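Peptidoglycan N-acetylglucosamine deacetylase (Bacillus cereus, PDB 5N1J) catalyses the metal-dependent removal of acetyl groups from N-acetylglucosamine residues of peptidoglycan, releasing acetate. Local coordinates at residues F8-G13 with F33-N38; M58-H63 with R97-S102; G109-V114 with W201-M206; Q144-V149 with V173-K178. One frame throughout, in Å; residues are numbered along the deposited sequence.

Contact 1: residues F8-G13 with F33-N38; sequences FDDGPG and FLIGAN. With ZN (zinc ion), chain E.
Phe8 and Phe33 open a parallel pairing of strand ends: Phe33 N donates to Phe8 O (2.8 Å, nearly straight at 174°), Asp10 N returns a longer bond to Phe33 O, and past the corner at Asp10 the Ile35 N-H reaches Gly11 O at 3.0 Å. These strands belong to the beta-alpha-beta unit 3-9, 16-25, 31-34 of the NodB fold. Asp9 and Phe33 run side by side on one face of the sheet, carboxylate and ring planes 84° apart, and Asp9 OD1 sits at the ring edge, 3.4 Å from Phe33 CD2. That oxygen also forms a salt bridge with Arg97. Ile35 brings its CD1 methyl against the backbone of Asp10, 3.6 Å from Asp10 CA. Pro12, behind a cis peptide bond, lays its CD against Leu34 CD2, while Asn38 CB packs on that same ring carbon from the first turn of helix 36-41. Asp10 binds zinc through OD1 at 2.1 Å, and its OD2 accepts from a zinc-bound water. Two neighbouring aspartates at the end of this pairing thus have different partners: Asp10 binds the metal, whereas Asp9, the inferred proton acceptor, is paired with Arg97.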
loop_
_atom_site.group_PDB
_atom_site.type_symbol
_atom_site.label_atom_id
_atom_site.label_comp_id
_atom_site.label_asym_id
_atom_site.label_seq_id
_atom_site.Cartn_x
_atom_site.Cartn_y
_atom_site.Cartn_z
ATOM N N PHE A 8 16.782 -22.601 19.009
ATOM C CA PHE A 8 17.217 -21.876 20.196
ATOM C C PHE A 8 18.104 -20.695 19.803
ATOM O O PHE A 8 19.147 -20.863 19.169
ATOM C CB PHE A 8 17.947 -22.831 21.162
ATOM C CG PHE A 8 17.069 -23.951 21.676
ATOM C CD1 PHE A 8 16.201 -23.733 22.746
ATOM C CD2 PHE A 8 17.095 -25.212 21.076
ATOM C CE1 PHE A 8 15.367 -24.760 23.212
ATOM C CE2 PHE A 8 16.279 -26.242 21.531
ATOM C CZ PHE A 8 15.408 -26.020 22.606
ATOM N N ASP A 9 17.646 -19.497 20.157
ATOM C CA ASP A 9 18.302 -18.244 19.781
ATOM C C ASP A 9 19.096 -17.624 20.931
ATOM O O ASP A 9 18.748 -17.812 22.101
ATOM C CB ASP A 9 17.257 -17.205 19.321
ATOM C CG ASP A 9 16.660 -17.510 17.950
ATOM O OD1 ASP A 9 16.930 -18.596 17.405
ATOM O OD2 ASP A 9 15.918 -16.639 17.424
ATOM N N ASP A 10 20.124 -16.860 20.559
ATOM C CA ASP A 10 20.808 -15.866 21.401
ATOM C C ASP A 10 21.953 -16.440 22.227
ATOM O O ASP A 10 22.572 -15.713 23.012
ATOM C CB ASP A 10 19.823 -15.151 22.356
ATOM C CG ASP A 10 18.836 -14.224 21.644
ATOM O OD1 ASP A 10 18.790 -14.141 20.395
ATOM O OD2 ASP A 10 18.055 -13.564 22.367
ATOM N N GLY A 11 22.261 -17.720 22.043
ATOM C CA GLY A 11 23.295 -18.354 22.839
ATOM C C GLY A 11 24.642 -18.437 22.139
ATOM O O GLY A 11 24.889 -17.709 21.166
ATOM N N PRO A 12 25.531 -19.309 22.642
ATOM C CA PRO A 12 25.303 -20.145 23.834
ATOM C C PRO A 12 25.311 -19.371 25.149
ATOM O O PRO A 12 25.646 -18.186 25.188
ATOM C CB PRO A 12 26.480 -21.145 23.803
ATOM C CG PRO A 12 26.998 -21.081 22.407
ATOM C CD PRO A 12 26.769 -19.673 21.948
ATOM N N GLY A 13 24.947 -20.055 26.228
ATOM C CA GLY A 13 24.959 -19.453 27.537
ATOM C C GLY A 13 25.030 -20.503 28.628
ATOM O O GLY A 13 25.298 -21.682 28.368
ATOM N N PHE A 33 20.889 -20.987 16.931
ATOM C CA PHE A 33 21.295 -19.787 16.217
ATOM C C PHE A 33 22.097 -18.893 17.161
ATOM O O PHE A 33 21.555 -18.334 18.118
ATOM C CB PHE A 33 20.066 -19.048 15.658
ATOM C CG PHE A 33 19.350 -19.815 14.579
ATOM C CD1 PHE A 33 19.910 -19.939 13.307
ATOM C CD2 PHE A 33 18.128 -20.410 14.830
ATOM C CE1 PHE A 33 19.247 -20.641 12.303
ATOM C CE2 PHE A 33 17.462 -21.110 13.843
ATOM C CZ PHE A 33 18.029 -21.237 12.576
ATOM N N LEU A 34 23.387 -18.747 16.877
ATOM C CA LEU A 34 24.320 -18.185 17.853
ATOM C C LEU A 34 24.713 -16.754 17.578
ATOM O O LEU A 34 24.864 -16.354 16.427
ATOM C CB LEU A 34 25.599 -19.043 17.902
ATOM C CG LEU A 34 25.405 -20.545 18.051
ATOM C CD1 LEU A 34 26.754 -21.244 18.271
ATOM C CD2 LEU A 34 24.475 -20.850 19.206
ATOM N N ILE A 35 24.922 -15.993 18.651
ATOM C CA ILE A 35 25.428 -14.633 18.551
ATOM C C ILE A 35 26.951 -14.667 18.637
ATOM O O ILE A 35 27.503 -15.337 19.511
ATOM C CB ILE A 35 24.847 -13.738 19.662
ATOM C CG1 ILE A 35 23.354 -13.492 19.417
ATOM C CG2 ILE A 35 25.611 -12.414 19.746
ATOM C CD1 ILE A 35 22.617 -12.900 20.658
ATOM N N GLY A 36 27.613 -13.970 17.713
ATOM C CA GLY A 36 29.067 -13.948 17.625
ATOM C C GLY A 36 29.809 -13.825 18.947
ATOM O O GLY A 36 30.730 -14.599 19.219
ATOM N N ALA A 37 29.393 -12.877 19.783
ATOM C CA ALA A 37 30.088 -12.629 21.050
ATOM C C ALA A 37 30.014 -13.857 21.956
ATOM O O ALA A 37 30.935 -14.128 22.729
ATOM C CB ALA A 37 29.502 -11.402 21.763
ATOM N N ASN A 38 28.936 -14.630 21.843
ATOM C CA ASN A 38 28.829 -15.817 22.683
ATOM C C ASN A 38 29.548 -17.025 22.084
ATOM O O ASN A 38 29.915 -17.953 22.803
ATOM C CB ASN A 38 27.381 -16.158 22.939
ATOM C CG ASN A 38 26.666 -15.066 23.695
ATOM O OD1 ASN A 38 27.250 -14.369 24.537
ATOM N ND2 ASN A 38 25.417 -14.897 23.388
HETATM ZN ZN ZN E . 17.513 -12.965 19.152
HETATM O O HOH W 1 16.284 -12.365 20.854
#

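Contact 2: residues M58-H63 with R97-S102; sequences MHSMTH and RPPYGS. With ZN (zinc ion), chain E; ACT (acetate ion), chain F.
His59 and His63 meet Arg97, Pro99 and Tyr100 around the zinc ion, which each histidine binds through NE2 at 2.1 Å. The tight part lies at His59 and Pro99. His59 ND1 donates to Arg97 O at 2.7 Å; the oxygen is near the imidazole plane, but the donor stands 47° out of the carbonyl plane. Together with the zinc bond through NE2, this bond fixes the rotation of the ring. Pro99 fills the angle between the two rings, touching one face of each: its CB stands over the centre of the His63 ring, 3.6 Å from the centroid, and its CG lies over the His59 face nearer the rim. Both are CH-pi contacts. The swing of His63 CG away from its own backbone N (chi1 -154°) brings the ring over the proline. Towards the partly exposed side, the His63 edge is turned to the Tyr100 face in an offset edge-to-face pair, planes at 72°. Here an acetate, probably from the crystallisation liquor, and a water complete the zinc shell with Asp10; Tyr100 N donates to acetate OXT at 2.9 Å, almost straight. Tyr100 also packs on Met103 of a second subunit. Around the site, helix 65-70 lies against Pro99 through Leu68, helix 74-89 backs Met58 and Ser60, and Phe33 of strand 31-34 touches both His59 and Arg97.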
loop_
_atom_site.group_PDB
_atom_site.type_symbol
_atom_site.label_atom_id
_atom_site.label_comp_id
_atom_site.label_asym_id
_atom_site.label_seq_id
_atom_site.Cartn_x
_atom_site.Cartn_y
_atom_site.Cartn_z
ATOM N N MET A 58 23.572 -18.917 12.340
ATOM C CA MET A 58 24.007 -17.581 12.754
ATOM C C MET A 58 22.839 -16.689 13.182
ATOM O O MET A 58 21.776 -16.733 12.583
ATOM C CB MET A 58 24.775 -16.893 11.614
ATOM C CG MET A 58 26.166 -17.482 11.316
ATOM S SD MET A 58 26.121 -18.957 10.266
ATOM C CE MET A 58 25.296 -18.305 8.805
ATOM N N HIS A 59 23.069 -15.869 14.204
ATOM C CA HIS A 59 22.047 -14.958 14.733
ATOM C C HIS A 59 22.630 -13.536 14.877
ATOM O O HIS A 59 22.102 -12.727 15.630
ATOM C CB HIS A 59 21.523 -15.481 16.073
ATOM C CG HIS A 59 20.236 -14.834 16.520
ATOM N ND1 HIS A 59 19.176 -14.620 15.662
ATOM C CD2 HIS A 59 19.844 -14.367 17.730
ATOM C CE1 HIS A 59 18.188 -14.038 16.326
ATOM N NE2 HIS A 59 18.567 -13.881 17.587
ATOM N N SER A 60 23.721 -13.282 14.146
ATOM C CA SER A 60 24.395 -11.984 13.976
ATOM C C SER A 60 25.474 -11.749 15.034
ATOM O O SER A 60 25.706 -12.594 15.906
ATOM C CB SER A 60 23.388 -10.801 13.967
ATOM O OG SER A 60 23.110 -10.366 15.296
ATOM N N MET A 61 26.152 -10.610 14.920
ATOM C CA MET A 61 27.159 -10.167 15.894
ATOM C C MET A 61 26.590 -9.218 16.957
ATOM O O MET A 61 26.817 -9.401 18.147
ATOM C CB MET A 61 28.316 -9.460 15.178
ATOM C CG MET A 61 29.033 -10.293 14.115
ATOM S SD MET A 61 29.962 -11.693 14.807
ATOM C CE MET A 61 31.067 -10.822 15.927
ATOM N N THR A 62 25.875 -8.186 16.519
ATOM C CA THR A 62 25.423 -7.129 17.419
ATOM C C THR A 62 23.997 -7.327 17.935
ATOM O O THR A 62 23.635 -6.781 18.973
ATOM C CB THR A 62 25.482 -5.751 16.734
ATOM O OG1 THR A 62 24.565 -5.735 15.634
ATOM C CG2 THR A 62 26.898 -5.453 16.235
ATOM N N HIS A 63 23.187 -8.094 17.204
ATOM C CA HIS A 63 21.763 -8.228 17.517
ATOM C C HIS A 63 21.132 -6.840 17.600
ATOM O O HIS A 63 20.201 -6.621 18.371
ATOM C CB HIS A 63 21.555 -8.995 18.828
ATOM C CG HIS A 63 20.232 -9.698 18.930
ATOM N ND1 HIS A 63 19.055 -9.039 19.224
ATOM C CD2 HIS A 63 19.909 -11.008 18.808
ATOM C CE1 HIS A 63 18.062 -9.913 19.265
ATOM N NE2 HIS A 63 18.559 -11.119 19.040
ATOM N N ARG A 97 19.131 -16.741 11.176
ATOM C CA ARG A 97 17.890 -16.404 11.888
ATOM C C ARG A 97 17.958 -14.920 12.217
ATOM O O ARG A 97 18.848 -14.483 12.955
ATOM C CB ARG A 97 17.766 -17.294 13.145
ATOM C CG ARG A 97 16.817 -16.865 14.276
ATOM C CD ARG A 97 15.345 -16.885 13.890
ATOM N NE ARG A 97 14.762 -18.191 13.544
ATOM C CZ ARG A 97 14.503 -19.187 14.395
ATOM N NH1 ARG A 97 14.839 -19.111 15.675
ATOM N NH2 ARG A 97 13.915 -20.288 13.949
ATOM N N PRO A 98 17.047 -14.116 11.637
ATOM C CA PRO A 98 17.131 -12.664 11.822
ATOM C C PRO A 98 16.832 -12.275 13.266
ATOM O O PRO A 98 15.833 -12.729 13.792
ATOM C CB PRO A 98 16.036 -12.099 10.895
ATOM C CG PRO A 98 15.591 -13.213 10.034
ATOM C CD PRO A 98 15.978 -14.521 10.707
ATOM N N PRO A 99 17.684 -11.459 13.892
ATOM C CA PRO A 99 17.243 -10.886 15.160
ATOM C C PRO A 99 15.923 -10.136 14.958
ATOM O O PRO A 99 15.794 -9.394 13.981
ATOM C CB PRO A 99 18.396 -9.936 15.538
ATOM C CG PRO A 99 19.631 -10.628 14.911
ATOM C CD PRO A 99 19.106 -11.179 13.599
ATOM N N TYR A 100 14.962 -10.388 15.841
ATOM C CA TYR A 100 13.625 -9.772 15.794
ATOM C C TYR A 100 12.766 -10.226 14.603
ATOM O O TYR A 100 11.700 -9.652 14.355
ATOM C CB TYR A 100 13.727 -8.236 15.782
ATOM C CG TYR A 100 14.692 -7.713 16.823
ATOM C CD1 TYR A 100 14.327 -7.651 18.170
ATOM C CD2 TYR A 100 15.970 -7.301 16.466
ATOM C CE1 TYR A 100 15.223 -7.188 19.131
ATOM C CE2 TYR A 100 16.865 -6.840 17.410
ATOM C CZ TYR A 100 16.486 -6.787 18.742
ATOM O OH TYR A 100 17.385 -6.326 19.679
ATOM N N GLY A 101 13.212 -11.252 13.881
ATOM C CA GLY A 101 12.474 -11.721 12.721
ATOM C C GLY A 101 12.730 -10.869 11.483
ATOM O O GLY A 101 13.203 -9.740 11.589
ATOM N N SER A 102 12.403 -11.398 10.306
ATOM C CA SER A 102 12.767 -10.757 9.037
ATOM C C SER A 102 11.827 -9.615 8.640
ATOM O O SER A 102 12.135 -8.851 7.724
ATOM C CB SER A 102 12.783 -11.787 7.908
ATOM O OG SER A 102 11.452 -12.215 7.658
HETATM ZN ZN ZN E . 17.513 -12.965 19.152
HETATM C C ACT F . 15.233 -13.522 17.951
HETATM O O ACT F . 15.837 -14.321 18.717
HETATM O OXT ACT F . 15.639 -12.331 17.929
HETATM C CH3 ACT F . 14.071 -13.960 17.107
HETATM O O HOH W 1 16.284 -12.365 20.854
#

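Contact 3: residues G109-V114 with W201-M206; sequences GLRNKV and WHDNRM. With EDO (1,2-ethanediol), chain H.
Arg111 lays its guanidinium flat on the indole of Trp201, the planes 22° apart, with NH1 over the ring system and only 3.3 Å from Trp201 CD2. CZ stands 4.0 Å from the centroid of the six-membered ring, a cation-pi contact, while the CD methylene covers the five-membered ring. A bend at chi3 (-62°) turns the end of the chain onto this face. Asp203 comes instead to the guanidinium edge, its carboxylate steeply inclined to that plane, and OD2 forms a salt bridge with Arg111 NE at 3.1 Å, though the hydrogen bond in it is weak and bent. Arg205 holds the same carboxylate more firmly, side-on: NE donates to OD1 and NH2 to OD2, both on syn lone pairs and close to the guanidinium plane. OD1 also accepts from Arg205 N, an Asx turn, and OD2, shared by Arg111 NE and Arg205 NH2, joins the two arginines in one salt-bridge network. The outer edge of Arg205 faces the helix, where NH1 gives a straight bond to Asn112 OD1 (2.8 Å, 166°). Beside the aliphatic part of Arg111, Met206 crosses it at about a right angle, placing CE 3.8 Å from Arg111 CD, and its SD meets Val114 CG1. The C-terminal segment thereby closes over helix 108-116. Arg111 NH1 is also bonded to Leu106 O; Val114 touches helix 74-89, and both Val114 and Met206 rest on Val121 of strand 120-121.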
loop_
_atom_site.group_PDB
_atom_site.type_symbol
_atom_site.label_atom_id
_atom_site.label_comp_id
_atom_site.label_asym_id
_atom_site.label_seq_id
_atom_site.Cartn_x
_atom_site.Cartn_y
_atom_site.Cartn_z
ATOM N N GLY A 109 16.139 -5.171 -0.882
ATOM C CA GLY A 109 17.555 -5.033 -1.156
ATOM C C GLY A 109 18.398 -5.981 -0.318
ATOM O O GLY A 109 19.344 -6.603 -0.814
ATOM N N LEU A 110 18.057 -6.102 0.958
ATOM C CA LEU A 110 18.775 -7.004 1.849
ATOM C C LEU A 110 18.498 -8.466 1.519
ATOM O O LEU A 110 19.396 -9.304 1.635
ATOM C CB LEU A 110 18.424 -6.715 3.316
ATOM C CG LEU A 110 19.061 -5.430 3.854
ATOM C CD1 LEU A 110 18.637 -5.182 5.297
ATOM C CD2 LEU A 110 20.579 -5.517 3.749
ATOM N N ARG A 111 17.277 -8.783 1.086
ATOM C CA ARG A 111 16.995 -10.174 0.741
ATOM C C ARG A 111 17.823 -10.591 -0.481
ATOM O O ARG A 111 18.311 -11.735 -0.551
ATOM C CB ARG A 111 15.501 -10.400 0.495
ATOM C CG ARG A 111 14.627 -10.122 1.727
ATOM C CD ARG A 111 13.220 -10.729 1.607
ATOM N NE ARG A 111 12.400 -10.209 0.503
ATOM C CZ ARG A 111 11.736 -9.052 0.509
ATOM N NH1 ARG A 111 11.836 -8.224 1.544
ATOM N NH2 ARG A 111 10.991 -8.694 -0.547
ATOM N N ASN A 112 17.999 -9.675 -1.434
ATOM C CA ASN A 112 18.874 -9.965 -2.567
ATOM C C ASN A 112 20.309 -10.248 -2.115
ATOM O O ASN A 112 20.965 -11.138 -2.645
ATOM C CB ASN A 112 18.863 -8.811 -3.571
ATOM C CG ASN A 112 17.611 -8.805 -4.431
ATOM O OD1 ASN A 112 16.969 -9.846 -4.620
ATOM N ND2 ASN A 112 17.258 -7.637 -4.961
ATOM N N LYS A 113 20.799 -9.479 -1.141
ATOM C CA LYS A 113 22.171 -9.657 -0.661
ATOM C C LYS A 113 22.332 -10.979 0.077
ATOM O O LYS A 113 23.379 -11.627 -0.011
ATOM C CB LYS A 113 22.592 -8.496 0.243
ATOM C CG LYS A 113 22.787 -7.195 -0.496
ATOM C CD LYS A 113 23.416 -6.150 0.409
ATOM C CE LYS A 113 23.797 -4.899 -0.365
ATOM N NZ LYS A 113 24.565 -3.951 0.493
ATOM N N VAL A 114 21.292 -11.370 0.806
ATOM C CA VAL A 114 21.250 -12.670 1.468
ATOM C C VAL A 114 21.409 -13.785 0.445
ATOM O O VAL A 114 22.270 -14.657 0.579
ATOM C CB VAL A 114 19.927 -12.860 2.246
ATOM C CG1 VAL A 114 19.684 -14.329 2.574
ATOM C CG2 VAL A 114 19.953 -12.020 3.514
ATOM N N TRP A 201 8.415 -13.219 4.767
ATOM C CA TRP A 201 8.219 -12.570 3.470
ATOM C C TRP A 201 7.640 -13.512 2.433
ATOM O O TRP A 201 7.249 -13.080 1.347
ATOM C CB TRP A 201 9.534 -12.011 2.939
ATOM C CG TRP A 201 9.984 -10.823 3.714
ATOM C CD1 TRP A 201 10.869 -10.811 4.738
ATOM C CD2 TRP A 201 9.554 -9.481 3.533
ATOM N NE1 TRP A 201 11.033 -9.546 5.207
ATOM C CE2 TRP A 201 10.236 -8.699 4.478
ATOM C CE3 TRP A 201 8.658 -8.857 2.655
ATOM C CZ2 TRP A 201 10.050 -7.322 4.578
ATOM C CZ3 TRP A 201 8.477 -7.496 2.754
ATOM C CH2 TRP A 201 9.172 -6.742 3.708
ATOM N N HIS A 202 7.615 -14.796 2.772
ATOM C CA HIS A 202 7.297 -15.860 1.812
ATOM C C HIS A 202 8.203 -15.742 0.581
ATOM O O HIS A 202 7.766 -15.914 -0.567
ATOM C CB HIS A 202 5.819 -15.814 1.433
ATOM C CG HIS A 202 4.900 -16.052 2.593
ATOM N ND1 HIS A 202 3.527 -15.995 2.481
ATOM C CD2 HIS A 202 5.161 -16.356 3.888
ATOM C CE1 HIS A 202 2.982 -16.248 3.658
ATOM N NE2 HIS A 202 3.951 -16.469 4.530
ATOM N N ASP A 203 9.466 -15.424 0.841
ATOM C CA ASP A 203 10.467 -15.305 -0.209
ATOM C C ASP A 203 11.096 -16.684 -0.395
ATOM O O ASP A 203 11.888 -17.129 0.429
ATOM C CB ASP A 203 11.515 -14.248 0.168
ATOM C CG ASP A 203 12.497 -13.947 -0.970
ATOM O OD1 ASP A 203 12.627 -14.768 -1.903
ATOM O OD2 ASP A 203 13.132 -12.872 -0.938
ATOM N N ASN A 204 10.725 -17.373 -1.468
ATOM C CA ASN A 204 11.108 -18.773 -1.610
ATOM C C ASN A 204 12.558 -18.959 -2.061
ATOM O O ASN A 204 13.016 -20.085 -2.250
ATOM C CB ASN A 204 10.146 -19.472 -2.576
ATOM C CG ASN A 204 8.765 -19.639 -1.979
ATOM O OD1 ASN A 204 8.629 -19.892 -0.782
ATOM N ND2 ASN A 204 7.731 -19.469 -2.800
ATOM N N ARG A 205 13.280 -17.852 -2.205
ATOM C CA ARG A 205 14.703 -17.908 -2.537
ATOM C C ARG A 205 15.555 -18.054 -1.271
ATOM O O ARG A 205 16.732 -18.404 -1.343
ATOM C CB ARG A 205 15.131 -16.648 -3.304
ATOM C CG ARG A 205 14.372 -16.388 -4.598
ATOM C CD ARG A 205 14.646 -14.973 -5.092
ATOM N NE ARG A 205 14.507 -14.004 -3.999
ATOM C CZ ARG A 205 15.042 -12.785 -4.001
ATOM N NH1 ARG A 205 15.750 -12.368 -5.050
ATOM N NH2 ARG A 205 14.882 -11.987 -2.946
ATOM N N MET A 206 14.944 -17.783 -0.120
ATOM C CA MET A 206 15.644 -17.748 1.167
ATOM C C MET A 206 15.344 -18.949 2.042
ATOM O O MET A 206 14.467 -19.770 1.750
ATOM C CB MET A 206 15.265 -16.501 1.967
ATOM C CG MET A 206 15.378 -15.200 1.238
ATOM S SD MET A 206 15.510 -13.878 2.443
ATOM C CE MET A 206 13.988 -14.054 3.374
ATOM O OXT MET A 206 15.966 -19.066 3.100
HETATM C C1 EDO H . 9.477 -13.925 -4.828
HETATM O O1 EDO H . 10.493 -13.225 -4.133
HETATM C C2 EDO H . 8.659 -14.773 -3.871
HETATM O O2 EDO H . 9.073 -16.126 -3.870
HETATM O O HOH W 2 11.856 -10.823 -2.682
HETATM O O HOH W 3 14.237 -9.150 -3.077
#

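Contact 4: residues Q144-V149 with V173-K178; sequences QIAQNV and VPAILK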
loop_
_atom_site.group_PDB
_atom_site.type_symbol
_atom_site.label_atom_id
_atom_site.label_comp_id
_atom_site.label_asym_id
_atom_site.label_seq_id
_atom_site.Cartn_x
_atom_site.Cartn_y
_atom_site.Cartn_z
ATOM N N GLN A 144 3.873 -23.081 31.500
ATOM C CA GLN A 144 3.092 -22.203 30.631
ATOM C C GLN A 144 3.705 -22.141 29.239
ATOM O O GLN A 144 2.998 -22.153 28.230
ATOM C CB GLN A 144 2.993 -20.798 31.222
ATOM C CG GLN A 144 2.119 -19.855 30.408
ATOM C CD GLN A 144 0.712 -20.387 30.213
ATOM O OE1 GLN A 144 0.080 -20.858 31.154
ATOM N NE2 GLN A 144 0.219 -20.323 28.984
ATOM N N ILE A 145 5.026 -22.057 29.198
ATOM C CA ILE A 145 5.748 -22.055 27.929
ATOM C C ILE A 145 5.458 -23.332 27.161
ATOM O O ILE A 145 5.206 -23.291 25.956
ATOM C CB ILE A 145 7.254 -21.887 28.166
ATOM C CG1 ILE A 145 7.509 -20.468 28.680
ATOM C CG2 ILE A 145 8.051 -22.206 26.903
ATOM C CD1 ILE A 145 8.877 -20.251 29.238
ATOM N N ALA A 146 5.469 -24.464 27.860
ATOM C CA ALA A 146 5.174 -25.740 27.215
ATOM C C ALA A 146 3.773 -25.719 26.604
ATOM O O ALA A 146 3.563 -26.186 25.483
ATOM C CB ALA A 146 5.320 -26.901 28.211
ATOM N N GLN A 147 2.818 -25.164 27.343
ATOM C CA GLN A 147 1.459 -25.021 26.847
ATOM C C GLN A 147 1.373 -24.130 25.609
ATOM O O GLN A 147 0.650 -24.455 24.666
ATOM C CB GLN A 147 0.552 -24.471 27.947
ATOM C CG GLN A 147 0.210 -25.504 28.996
ATOM C CD GLN A 147 -0.307 -26.791 28.378
ATOM O OE1 GLN A 147 0.351 -27.833 28.439
ATOM N NE2 GLN A 147 -1.489 -26.722 27.770
ATOM N N ASN A 148 2.090 -23.008 25.626
ATOM C CA ASN A 148 2.145 -22.106 24.472
ATOM C C ASN A 148 2.553 -22.854 23.207
ATOM O O ASN A 148 2.004 -22.627 22.128
ATOM C CB ASN A 148 3.132 -20.950 24.710
ATOM C CG ASN A 148 2.687 -20.008 25.820
ATOM O OD1 ASN A 148 1.540 -20.036 26.250
ATOM N ND2 ASN A 148 3.602 -19.168 26.283
ATOM N N VAL A 149 3.526 -23.745 23.350
ATOM C CA VAL A 149 4.055 -24.463 22.201
ATOM C C VAL A 149 3.135 -25.603 21.791
ATOM O O VAL A 149 2.760 -25.705 20.625
ATOM C CB VAL A 149 5.460 -24.997 22.483
ATOM C CG1 VAL A 149 5.930 -25.915 21.351
ATOM C CG2 VAL A 149 6.422 -23.825 22.686
ATOM N N VAL A 173 11.549 -27.520 28.063
ATOM C CA VAL A 173 11.822 -28.447 26.969
ATOM C C VAL A 173 11.360 -29.898 27.232
ATOM O O VAL A 173 10.758 -30.508 26.344
ATOM C CB VAL A 173 13.327 -28.405 26.600
ATOM C CG1 VAL A 173 13.674 -29.489 25.598
ATOM C CG2 VAL A 173 13.674 -27.033 26.019
ATOM N N PRO A 174 11.594 -30.452 28.446
ATOM C CA PRO A 174 11.094 -31.822 28.662
ATOM C C PRO A 174 9.588 -31.997 28.409
ATOM O O PRO A 174 9.181 -32.983 27.777
ATOM C CB PRO A 174 11.420 -32.082 30.137
ATOM C CG PRO A 174 12.616 -31.238 30.405
ATOM C CD PRO A 174 12.412 -29.985 29.586
ATOM N N ALA A 175 8.777 -31.056 28.886
ATOM C CA ALA A 175 7.332 -31.155 28.698
ATOM C C ALA A 175 6.990 -31.010 27.222
ATOM O O ALA A 175 6.075 -31.668 26.718
ATOM C CB ALA A 175 6.602 -30.109 29.526
ATOM N N ILE A 176 7.741 -30.160 26.530
ATOM C CA ILE A 176 7.518 -29.941 25.106
ATOM C C ILE A 176 7.860 -31.203 24.314
ATOM O O ILE A 176 7.072 -31.638 23.473
ATOM C CB ILE A 176 8.327 -28.738 24.594
ATOM C CG1 ILE A 176 7.665 -27.430 25.054
ATOM C CG2 ILE A 176 8.438 -28.754 23.072
ATOM C CD1 ILE A 176 8.605 -26.230 24.980
ATOM N N LEU A 177 9.012 -31.804 24.606
ATOM C CA LEU A 177 9.412 -33.042 23.935
ATOM C C LEU A 177 8.386 -34.155 24.177
ATOM O O LEU A 177 7.987 -34.853 23.244
ATOM C CB LEU A 177 10.800 -33.487 24.402
ATOM C CG LEU A 177 11.971 -32.564 24.054
ATOM C CD1 LEU A 177 13.221 -32.986 24.805
ATOM C CD2 LEU A 177 12.234 -32.562 22.557
ATOM N N LYS A 178 7.957 -34.305 25.427
ATOM C CA LYS A 178 6.945 -35.296 25.775
ATOM C C LYS A 178 5.644 -35.068 25.004
ATOM O O LYS A 178 5.109 -35.991 24.384
ATOM C CB LYS A 178 6.666 -35.271 27.283
ATOM C CG LYS A 178 5.482 -36.138 27.717
ATOM C CD LYS A 178 4.941 -35.718 29.085
ATOM C CE LYS A 178 4.466 -34.263 29.088
ATOM N NZ LYS A 178 3.326 -34.024 28.154
#
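Ala146 and Val149 of helix 138-152 receive Ile176 of helix 167-182 in a packing of two outer helices of the NodB-type deacetylase fold, on either side of strand 157-163 in sequence. The segments run roughly parallel, their axes crossing at -31° and approaching to 8.6 Å, a close spacing consistent with the two alanines at the interface. Ala146 and Ala175 face each other directly, their CB methyls 3.7 Å apart, and with nothing longer than a methyl on either side the backbones can draw together: Ala146 CA and Ile176 CA are 5.3 Å apart. Ile176 is the main bump. Its CG1 branch lies beside the backbone N (chi1 -75°) and is extended from there, which carries CG1 over the main chain of Ala146 and CD1 onward to the hollow bordered by Ile145, Ala146 and Val149. The other branch, CG2, keeps to the Val149 side. Val149 crosses Ile176 at about a right angle and offers one methyl to each branch, CG2 to CD1 and CG1 to CG2, so that the two beta-branched side chains interlock. Ile145 joins only at the margin, its CG2 4.5 Å from Ile176 CD1. No hydrogen bond joins the segments; the fit is entirely apolar. Towards the sheet, Ile145 and Ile176 both reach Met162, Val149 touches Ile160, and Ile176 also meets Leu6 of strand 3-9, so the helix pair is seated on two neighbouring strands. At the main chain of helix 138-152, Ile176 CG1 rests 3.7 Å from Ala146 CA.

Contacts 1 and 2 form one unit at the catalytic centre: both supply zinc ligands and share a bound water, the Asp9-Arg97 salt bridge ties them, and Leu34 O probably accepts from His59 N. Their chemistry is polar and metal-centred, although most of their residues are buried. Contact 4 is also buried but wholly apolar, a helix pair on the flank of the curled central sheet that meets contact 1 where Phe8 touches Val173. Contact 3, its centre about 18 Å from that of the chain, lies farthest out, though most of its touching residues are still buried; it is built on a charge network and also touches a third subunit. Ser102 O, a probable acceptor for Trp201 NE1, connects it to contact 2.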